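PDB 5M1T: MucR Phosphodiesterase, which is an EAL-domain protein with a modified TIM-barrel fold, modelled here with two magnesium ions and C2E bound in its pocket. Local coordinates for residues Asp137-Ala142 with Ser177-Gly182; Ala249-Leu254 with Asn260-Phe265. One frame throughout, in Å; residues are numbered along the deposited sequence.

Contact 1 of 2, residues Asp137-Ala142 with Ser177-Gly182; sequences DSVRNA and SAMGVG
Met179 reaches across to the flank of helix 135-145 with its terminal methyl, joining that helix to the turn that follows helix 166-178, on the outside of the EAL domain's modified TIM barrel. Its CE lies 3.7 Å from Arg140 CA and 3.9 Å from Val139 CG1, so the methyl touches both the helix backbone and the valine beside it. The chain is extended through chi2 and then bends at chi3 (53°), which turns CE onto the helix while SD stays near the Arg140 guanidinium, 4.0 Å from NH1 and oblique to its plane. Deeper in, Val139 and Val181 meet tip to tip, CG1 to CG2 at 4.0 Å, and both also rest on Leu155 of strand 153-158. Helix 93-113 backs Val139 through Leu101. What places Met179 and Val181 is the helix end: Gly180, with phi 103°, closes a Schellman motif after helix 166-178 and turns the chain toward strand 182-188. No hydrogen bond crosses between the segments. On the more exposed side, Asp137 OD1 lies at the edge of the guanidinium, in plane, and takes a weak salt-bridging hydrogen bond from Arg140 NH2 at 3.3 Å.

Contact 2 of 2, residues Ala249-Leu254 with Asn260-Phe265; sequences AQQEFL and NSLQGF. With C2E (9,9'-[(2R,3R,3aS,5S,7aR,9R,10R,10aS,12S,14aR)-3,5,10,12-tetrahydroxy-5,12-dioxidooctahydro-2H,7H-difuro[3,2-d:3',2'-j][1,3,7,9,2,8]tetraoxadiphosphacyclododecine-2,9-diyl]bis(2-amino-1,9-dihydro-6H-purin-6-one)), chain C.
Helix 248-257 passes over strand 261-263; Gln251 and Leu262 have the nearest CA atoms, 7.8 Å apart, and no hydrogen bond joins the two segments. Leu262 bridges the two segments with both branches of its side chain. CD1 meets Gln251 CG at 4.0 Å, the two side chains crossing at about a right angle, while CD2 meets Leu254 CB, also at 4.0 Å. With CG of Leu262 opposite its carbonyl carbon (chi1 -50°) and CD1 continuing anti to CA, CD2 branches off toward Leu254, and the two methyls divide between residues one helical turn apart. Gln251 lends only its aliphatic part here: its extended chain carries the amide on to Pro57, whose carbonyl O accepts a hydrogen bond from NE2. Just beyond the strand the chain enters the ligand pocket. Gly264 takes backbone angles that a side chain would obstruct, and Phe265 N then gives C2E O6 a straight hydrogen bond, 2.7 Å long at 180°. The Phe265 ring lies over the same guanine base, with C6 of the ligand 3.4 Å above the ring plane and offset toward its rim, so backbone and ring grip one base together. Arg269 makes a cation-pi contact with this ring. Gln263 bonds through NE2 to Glu65, a magnesium ligand. The contact belongs to a beta-alpha-beta unit: strand 261-263 pairs with strand 239-243 and with strand 46-55, Leu254 and Leu262 both pack on Ala242, and Ile213 of helix 210-214 adjoins Gln250 and Leu254.

Overall arrangement
Contacts 1 and 2 lie on opposite sides of the chain's centre, their own centres 30 Å apart and their nearest atoms about 13 Å apart, so they do not touch. They follow one another along the chain, contact 1 closing before contact 2 begins, and both fall within the EAL domain. Their relation to the pocket differs. Contact 1 joins an outer helix to the turn leading into strand 182-188: the side chain of Val139 is about 12 Å from C2E and that of Val181 about 14 Å from a magnesium ion. Contact 2 runs directly into the pocket through Gly264 and Phe265, although the side chain of Leu262 remains about 13 Å from a magnesium ion.

Contact 1 of 2, residues Asp137-Ala142 with Ser177-Gly182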
ATOM      1  N   ASP A 137      -0.860   8.414  -7.665  1.00 28.17           N
ATOM      2  CA  ASP A 137      -0.726   8.758  -9.057  1.00 29.80           C
ATOM      3  C   ASP A 137      -2.037   8.485  -9.762  1.00 29.37           C
ATOM      4  O   ASP A 137      -2.470   9.276 -10.596  1.00 29.80           O
ATOM      5  CB  ASP A 137       0.423   7.979  -9.730  1.00 31.73           C
ATOM      6  CG  ASP A 137       1.780   8.425  -9.245  1.00 34.20           C
ATOM      7  OD1 ASP A 137       1.848   9.378  -8.438  1.00 36.14           O
ATOM      8  OD2 ASP A 137       2.796   7.811  -9.646  1.00 38.37           O
ATOM      9  N   SER A 138      -2.681   7.381  -9.410  1.00 29.37           N
ATOM     10  CA  SER A 138      -3.963   6.966 -10.020  1.00 29.46           C
ATOM     11  C   SER A 138      -5.103   7.931  -9.674  1.00 28.95           C
ATOM     12  O   SER A 138      -5.995   8.186 -10.492  1.00 28.82           O
ATOM     13  CB  SER A 138      -4.287   5.546  -9.536  1.00 29.94           C
ATOM     14  OG  SER A 138      -5.592   5.132  -9.886  1.00 31.54           O
ATOM     15  N   VAL A 139      -5.081   8.477  -8.460  1.00 28.04           N
ATOM     16  CA  VAL A 139      -6.102   9.446  -8.082  1.00 28.01           C
ATOM     17  C   VAL A 139      -5.876  10.713  -8.867  1.00 27.37           C
ATOM     18  O   VAL A 139      -6.775  11.206  -9.512  1.00 26.51           O
ATOM     19  CB  VAL A 139      -6.114   9.707  -6.562  1.00 27.90           C
ATOM     20  CG1 VAL A 139      -6.872  10.969  -6.213  1.00 27.50           C
ATOM     21  CG2 VAL A 139      -6.709   8.488  -5.859  1.00 27.66           C
ATOM     22  N   ARG A 140      -4.650  11.209  -8.836  1.00 28.47           N
ATOM     23  CA  ARG A 140      -4.278  12.403  -9.612  1.00 29.00           C
ATOM     24  C   ARG A 140      -4.630  12.228 -11.096  1.00 28.09           C
ATOM     25  O   ARG A 140      -5.231  13.116 -11.677  1.00 28.48           O
ATOM     26  CB  ARG A 140      -2.794  12.745  -9.428  1.00 30.33           C
ATOM     27  CG  ARG A 140      -2.282  13.802 -10.404  1.00 32.76           C
ATOM     28  CD  ARG A 140      -0.893  14.325 -10.079  1.00 34.66           C
ATOM     29  NE  ARG A 140      -0.058  13.340  -9.380  1.00 36.71           N
ATOM     30  CZ  ARG A 140       0.313  13.421  -8.095  1.00 39.19           C
ATOM     31  NH1 ARG A 140      -0.060  14.445  -7.319  1.00 39.52           N
ATOM     32  NH2 ARG A 140       1.073  12.467  -7.569  1.00 40.30           N
ATOM     33  N   ASN A 141      -4.281  11.095 -11.708  1.00 27.22           N
ATOM     34  CA  ASN A 141      -4.594  10.880 -13.130  1.00 26.79           C
ATOM     35  C   ASN A 141      -6.108  10.891 -13.400  1.00 26.33           C
ATOM     36  O   ASN A 141      -6.557  11.456 -14.409  1.00 26.16           O
ATOM     37  CB  ASN A 141      -4.028   9.564 -13.677  1.00 27.30           C
ATOM     38  CG  ASN A 141      -2.488   9.471 -13.614  1.00 28.26           C
ATOM     39  OD1 ASN A 141      -1.772  10.445 -13.340  1.00 29.28           O
ATOM     40  ND2 ASN A 141      -1.987   8.281 -13.856  1.00 27.74           N
ATOM     41  N   ALA A 142      -6.901  10.253 -12.529  1.00 25.79           N
ATOM     42  CA  ALA A 142      -8.363  10.187 -12.744  1.00 25.29           C
ATOM     43  C   ALA A 142      -9.052  11.548 -12.655  1.00 25.81           C
ATOM     44  O   ALA A 142      -9.999  11.812 -13.383  1.00 25.23           O
ATOM     45  CB  ALA A 142      -9.016   9.226 -11.768  1.00 24.42           C
ATOM     46  N   SER A 177      -4.505  14.583   0.798  1.00 28.44           N
ATOM     47  CA  SER A 177      -5.136  15.774   1.377  1.00 29.27           C
ATOM     48  C   SER A 177      -4.524  17.077   0.831  1.00 30.45           C
ATOM     49  O   SER A 177      -5.213  18.064   0.649  1.00 30.90           O
ATOM     50  CB  SER A 177      -4.994  15.730   2.899  1.00 28.86           C
ATOM     51  OG  SER A 177      -5.541  16.878   3.448  1.00 29.61           O
ATOM     52  N   ALA A 178      -3.223  17.063   0.575  1.00 31.69           N
ATOM     53  CA  ALA A 178      -2.529  18.206  -0.023  1.00 32.75           C
ATOM     54  C   ALA A 178      -3.006  18.444  -1.465  1.00 33.39           C
ATOM     55  O   ALA A 178      -3.002  19.567  -1.938  1.00 33.77           O
ATOM     56  CB  ALA A 178      -1.010  17.996   0.017  1.00 32.02           C
ATOM     57  N   MET A 179      -3.398  17.376  -2.160  1.00 35.04           N
ATOM     58  CA  MET A 179      -3.987  17.489  -3.508  1.00 35.65           C
ATOM     59  C   MET A 179      -5.388  18.073  -3.459  1.00 33.71           C
ATOM     60  O   MET A 179      -5.924  18.479  -4.472  1.00 32.90           O
ATOM     61  CB  MET A 179      -4.118  16.125  -4.160  1.00 38.33           C
ATOM     62  CG  MET A 179      -2.826  15.417  -4.483  1.00 41.00           C
ATOM     63  SD  MET A 179      -3.218  13.738  -5.015  1.00 45.83           S
ATOM     64  CE  MET A 179      -4.413  14.053  -6.308  1.00 43.19           C
ATOM     65  N   GLY A 180      -5.997  18.077  -2.280  1.00 32.36           N
ATOM     66  CA  GLY A 180      -7.337  18.642  -2.118  1.00 30.86           C
ATOM     67  C   GLY A 180      -8.440  17.609  -2.013  1.00 28.55           C
ATOM     68  O   GLY A 180      -9.590  17.956  -1.985  1.00 27.81           O
ATOM     69  N   VAL A 181      -8.087  16.340  -1.971  1.00 27.96           N
ATOM     70  CA  VAL A 181      -9.069  15.256  -1.856  1.00 27.13           C
ATOM     71  C   VAL A 181      -9.565  15.099  -0.410  1.00 27.25           C
ATOM     72  O   VAL A 181      -8.789  15.183   0.543  1.00 26.81           O
ATOM     73  CB  VAL A 181      -8.445  13.912  -2.310  1.00 26.63           C
ATOM     74  CG1 VAL A 181      -9.421  12.781  -2.076  1.00 26.28           C
ATOM     75  CG2 VAL A 181      -8.041  13.971  -3.780  1.00 26.66           C
ATOM     76  N   GLY A 182     -10.865  14.867  -0.246  1.00 27.03           N
ATOM     77  CA  GLY A 182     -11.422  14.653   1.095  1.00 27.00           C
ATOM     78  C   GLY A 182     -11.100  13.235   1.573  1.00 26.61           C
ATOM     79  O   GLY A 182     -11.127  12.298   0.773  1.00 25.79           O
TER

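Contact 2 of 2, residues Ala249-Leu254 with Asn260-Phe265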
ATOM      1  N   ALA A 249     -37.152   6.663  13.893  1.00 27.35           N
ATOM      2  CA  ALA A 249     -36.628   6.863  15.241  1.00 27.06           C
ATOM      3  C   ALA A 249     -35.107   6.942  15.294  1.00 26.48           C
ATOM      4  O   ALA A 249     -34.561   7.732  16.055  1.00 26.57           O
ATOM      5  CB  ALA A 249     -37.165   5.792  16.186  1.00 27.09           C
ATOM      6  N   GLN A 250     -34.416   6.139  14.489  1.00 26.44           N
ATOM      7  CA  GLN A 250     -32.961   6.295  14.298  1.00 25.83           C
ATOM      8  C   GLN A 250     -32.612   7.690  13.772  1.00 25.92           C
ATOM      9  O   GLN A 250     -31.689   8.361  14.276  1.00 25.75           O
ATOM     10  CB  GLN A 250     -32.422   5.241  13.324  1.00 25.35           C
ATOM     11  CG  GLN A 250     -32.390   3.820  13.888  1.00 25.99           C
ATOM     12  CD  GLN A 250     -32.261   2.765  12.787  1.00 25.51           C
ATOM     13  OE1 GLN A 250     -32.432   3.087  11.638  1.00 25.32           O
ATOM     14  NE2 GLN A 250     -31.918   1.523  13.141  1.00 25.27           N
ATOM     15  N   GLN A 251     -33.332   8.114  12.746  1.00 26.42           N
ATOM     16  CA  GLN A 251     -33.137   9.436  12.156  1.00 27.38           C
ATOM     17  C   GLN A 251     -33.269  10.519  13.207  1.00 28.47           C
ATOM     18  O   GLN A 251     -32.413  11.369  13.333  1.00 28.74           O
ATOM     19  CB  GLN A 251     -34.178   9.667  11.054  1.00 27.69           C
ATOM     20  CG  GLN A 251     -34.144  11.066  10.484  1.00 28.07           C
ATOM     21  CD  GLN A 251     -35.125  11.283   9.363  1.00 28.80           C
ATOM     22  OE1 GLN A 251     -36.277  10.858   9.444  1.00 28.93           O
ATOM     23  NE2 GLN A 251     -34.685  11.991   8.314  1.00 28.76           N
ATOM     24  N   GLU A 252     -34.352  10.481  13.960  1.00 30.88           N
ATOM     25  CA  GLU A 252     -34.609  11.477  15.013  1.00 33.07           C
ATOM     26  C   GLU A 252     -33.527  11.444  16.074  1.00 31.51           C
ATOM     27  O   GLU A 252     -33.027  12.480  16.470  1.00 31.38           O
ATOM     28  CB  GLU A 252     -35.977  11.252  15.664  1.00 35.94           C
ATOM     29  CG  GLU A 252     -36.389  12.334  16.661  1.00 39.69           C
ATOM     30  CD  GLU A 252     -35.786  12.154  18.074  1.00 43.52           C
ATOM     31  OE1 GLU A 252     -35.516  11.009  18.520  1.00 46.12           O
ATOM     32  OE2 GLU A 252     -35.575  13.174  18.785  1.00 48.57           O
ATOM     33  N   PHE A 253     -33.161  10.256  16.526  1.00 29.40           N
ATOM     34  CA  PHE A 253     -32.177  10.136  17.579  1.00 29.21           C
ATOM     35  C   PHE A 253     -30.801  10.603  17.106  1.00 28.05           C
ATOM     36  O   PHE A 253     -30.085  11.349  17.773  1.00 27.25           O
ATOM     37  CB  PHE A 253     -32.143   8.670  18.073  1.00 29.92           C
ATOM     38  CG  PHE A 253     -30.937   8.338  18.849  1.00 29.96           C
ATOM     39  CD1 PHE A 253     -30.796   8.780  20.138  1.00 30.42           C
ATOM     40  CD2 PHE A 253     -29.905   7.624  18.266  1.00 30.42           C
ATOM     41  CE1 PHE A 253     -29.648   8.488  20.861  1.00 30.76           C
ATOM     42  CE2 PHE A 253     -28.759   7.325  18.982  1.00 30.19           C
ATOM     43  CZ  PHE A 253     -28.637   7.746  20.283  1.00 30.34           C
ATOM     44  N   LEU A 254     -30.436  10.186  15.910  1.00 27.82           N
ATOM     45  CA  LEU A 254     -29.118  10.558  15.384  1.00 26.71           C
ATOM     46  C   LEU A 254     -29.039  12.045  15.155  1.00 25.95           C
ATOM     47  O   LEU A 254     -27.994  12.655  15.333  1.00 24.38           O
ATOM     48  CB  LEU A 254     -28.845   9.783  14.099  1.00 25.92           C
ATOM     49  CG  LEU A 254     -28.654   8.295  14.377  1.00 26.04           C
ATOM     50  CD1 LEU A 254     -28.799   7.484  13.106  1.00 26.06           C
ATOM     51  CD2 LEU A 254     -27.312   8.016  15.042  1.00 26.18           C
ATOM     52  N   ASN A 260     -23.813  15.138  11.586  1.00 29.75           N
ATOM     53  CA  ASN A 260     -23.830  16.150  10.547  1.00 30.05           C
ATOM     54  C   ASN A 260     -24.668  15.633   9.395  1.00 29.83           C
ATOM     55  O   ASN A 260     -25.569  16.330   8.916  1.00 30.57           O
ATOM     56  CB  ASN A 260     -22.403  16.519  10.128  1.00 30.42           C
ATOM     57  CG  ASN A 260     -21.574  17.021  11.316  1.00 32.80           C
ATOM     58  OD1 ASN A 260     -20.813  16.266  11.961  1.00 32.18           O
ATOM     59  ND2 ASN A 260     -21.770  18.296  11.658  1.00 34.13           N
ATOM     60  N   SER A 261     -24.420  14.389   8.998  1.00 28.19           N
ATOM     61  CA  SER A 261     -25.082  13.819   7.852  1.00 27.11           C
ATOM     62  C   SER A 261     -25.447  12.353   8.049  1.00 26.77           C
ATOM     63  O   SER A 261     -24.889  11.651   8.914  1.00 25.91           O
ATOM     64  CB  SER A 261     -24.222  14.005   6.600  1.00 26.83           C
ATOM     65  OG  SER A 261     -22.919  13.482   6.770  1.00 26.92           O
ATOM     66  N   LEU A 262     -26.447  11.922   7.280  1.00 26.39           N
ATOM     67  CA  LEU A 262     -27.009  10.592   7.406  1.00 26.12           C
ATOM     68  C   LEU A 262     -26.983   9.901   6.055  1.00 26.08           C
ATOM     69  O   LEU A 262     -27.113  10.548   5.006  1.00 26.83           O
ATOM     70  CB  LEU A 262     -28.459  10.644   7.899  1.00 26.12           C
ATOM     71  CG  LEU A 262     -28.812  11.486   9.137  1.00 26.52           C
ATOM     72  CD1 LEU A 262     -30.299  11.340   9.424  1.00 26.77           C
ATOM     73  CD2 LEU A 262     -28.036  11.061  10.367  1.00 26.50           C
ATOM     74  N   GLN A 263     -26.861   8.582   6.110  1.00 25.59           N
ATOM     75  CA  GLN A 263     -26.922   7.738   4.931  1.00 25.78           C
ATOM     76  C   GLN A 263     -27.695   6.474   5.304  1.00 25.65           C
ATOM     77  O   GLN A 263     -27.527   5.914   6.402  1.00 24.30           O
ATOM     78  CB  GLN A 263     -25.511   7.403   4.536  1.00 26.03           C
ATOM     79  CG  GLN A 263     -25.359   6.772   3.224  1.00 26.70           C
ATOM     80  CD  GLN A 263     -23.902   6.570   2.867  1.00 28.01           C
ATOM     81  OE1 GLN A 263     -23.023   7.350   3.280  1.00 29.14           O
ATOM     82  NE2 GLN A 263     -23.640   5.538   2.065  1.00 27.63           N
ATOM     83  N   GLY A 264     -28.620   6.070   4.445  1.00 25.19           N
ATOM     84  CA  GLY A 264     -29.381   4.874   4.751  1.00 25.30           C
ATOM     85  C   GLY A 264     -30.579   4.709   3.865  1.00 25.90           C
ATOM     86  O   GLY A 264     -30.987   5.660   3.167  1.00 25.74           O
ATOM     87  N   PHE A 265     -31.147   3.500   3.908  1.00 25.74           N
ATOM     88  CA  PHE A 265     -32.318   3.158   3.113  1.00 26.81           C
ATOM     89  C   PHE A 265     -33.511   4.111   3.323  1.00 26.78           C
ATOM     90  O   PHE A 265     -34.235   4.387   2.396  1.00 27.03           O
ATOM     91  CB  PHE A 265     -32.769   1.735   3.381  1.00 26.90           C
ATOM     92  CG  PHE A 265     -31.846   0.689   2.844  1.00 27.08           C
ATOM     93  CD1 PHE A 265     -30.701   1.024   2.147  1.00 26.57           C
ATOM     94  CD2 PHE A 265     -32.151  -0.642   3.009  1.00 27.40           C
ATOM     95  CE1 PHE A 265     -29.885   0.065   1.635  1.00 25.90           C
ATOM     96  CE2 PHE A 265     -31.321  -1.606   2.516  1.00 27.29           C
ATOM     97  CZ  PHE A 265     -30.181  -1.240   1.829  1.00 27.05           C
TER
HETATM   98  P1  C2E C 701     -19.492   0.306   3.135  1.00 22.24           P
HETATM   99  O2P C2E C 701     -18.356   1.186   2.691  1.00 20.84           O
HETATM  100  O1P C2E C 701     -19.785   0.330   4.620  1.00 23.32           O
HETATM  101  O5' C2E C 701     -20.783   0.758   2.315  1.00 22.29           O
HETATM  102  C5' C2E C 701     -22.039   0.876   2.947  1.00 23.46           C
HETATM  103  C4' C2E C 701     -22.828  -0.408   2.837  1.00 24.20           C
HETATM  104  O4' C2E C 701     -24.003  -0.287   3.661  1.00 24.39           O
HETATM  105  C3' C2E C 701     -23.324  -0.668   1.425  1.00 24.54           C
HETATM  106  O3' C2E C 701     -23.384  -2.078   1.213  1.00 24.24           O
HETATM  107  C2' C2E C 701     -24.732  -0.112   1.423  1.00 24.90           C
HETATM  108  O2' C2E C 701     -25.579  -0.724   0.449  1.00 24.85           O
HETATM  109  C1' C2E C 701     -25.152  -0.487   2.837  1.00 25.52           C
HETATM  110  N9  C2E C 701     -26.253   0.318   3.364  1.00 26.89           N
HETATM  111  C8  C2E C 701     -26.421   1.644   3.237  1.00 28.42           C
HETATM  112  N7  C2E C 701     -27.550   2.032   3.869  1.00 28.63           N
HETATM  113  C5  C2E C 701     -28.103   0.941   4.419  1.00 27.16           C
HETATM  114  C6  C2E C 701     -29.297   0.653   5.220  1.00 27.17           C
HETATM  115  O6  C2E C 701     -30.068   1.582   5.550  1.00 26.62           O
HETATM  116  N1  C2E C 701     -29.505  -0.624   5.579  1.00 27.66           N
HETATM  117  C2  C2E C 701     -28.669  -1.626   5.223  1.00 27.78           C
HETATM  118  N2  C2E C 701     -28.934  -2.895   5.609  1.00 28.62           N
HETATM  119  N3  C2E C 701     -27.552  -1.426   4.499  1.00 27.41           N
HETATM  120  C4  C2E C 701     -27.242  -0.186   4.077  1.00 27.29           C
HETATM  121  P11 C2E C 701     -22.792  -2.729  -0.132  1.00 24.35           P
HETATM  122  O21 C2E C 701     -23.182  -1.847  -1.307  1.00 25.26           O
HETATM  123  O11 C2E C 701     -23.367  -4.096  -0.295  1.00 23.75           O
HETATM  124  O5A C2E C 701     -21.200  -2.745   0.019  1.00 23.76           O
HETATM  125  C5A C2E C 701     -20.623  -3.480   1.102  1.00 23.16           C
HETATM  126  C4A C2E C 701     -19.164  -3.106   1.249  1.00 22.66           C
HETATM  127  O4A C2E C 701     -18.453  -3.366   0.043  1.00 22.85           O
HETATM  128  C3A C2E C 701     -18.954  -1.630   1.467  1.00 22.98           C
HETATM  129  O3A C2E C 701     -19.176  -1.242   2.811  1.00 23.46           O
HETATM  130  C2A C2E C 701     -17.525  -1.434   1.034  1.00 22.75           C
HETATM  131  O2A C2E C 701     -16.613  -1.833   2.048  1.00 23.97           O
HETATM  132  C1A C2E C 701     -17.398  -2.410  -0.109  1.00 22.88           C
HETATM  133  N91 C2E C 701     -17.493  -1.694  -1.413  1.00 23.00           N
HETATM  134  C81 C2E C 701     -18.595  -1.332  -2.103  1.00 22.66           C
HETATM  135  N71 C2E C 701     -18.254  -0.724  -3.271  1.00 22.34           N
HETATM  136  C51 C2E C 701     -16.910  -0.701  -3.317  1.00 22.03           C
HETATM  137  C61 C2E C 701     -15.883  -0.207  -4.250  1.00 22.16           C
HETATM  138  O61 C2E C 701     -16.216   0.371  -5.307  1.00 22.02           O
HETATM  139  N11 C2E C 701     -14.593  -0.385  -3.917  1.00 22.23           N
HETATM  140  C21 C2E C 701     -14.229  -0.991  -2.765  1.00 22.82           C
HETATM  141  N21 C2E C 701     -12.923  -1.142  -2.483  1.00 24.19           N
HETATM  142  N31 C2E C 701     -15.110  -1.468  -1.860  1.00 22.31           N
HETATM  143  C41 C2E C 701     -16.428  -1.334  -2.094  1.00 22.18           C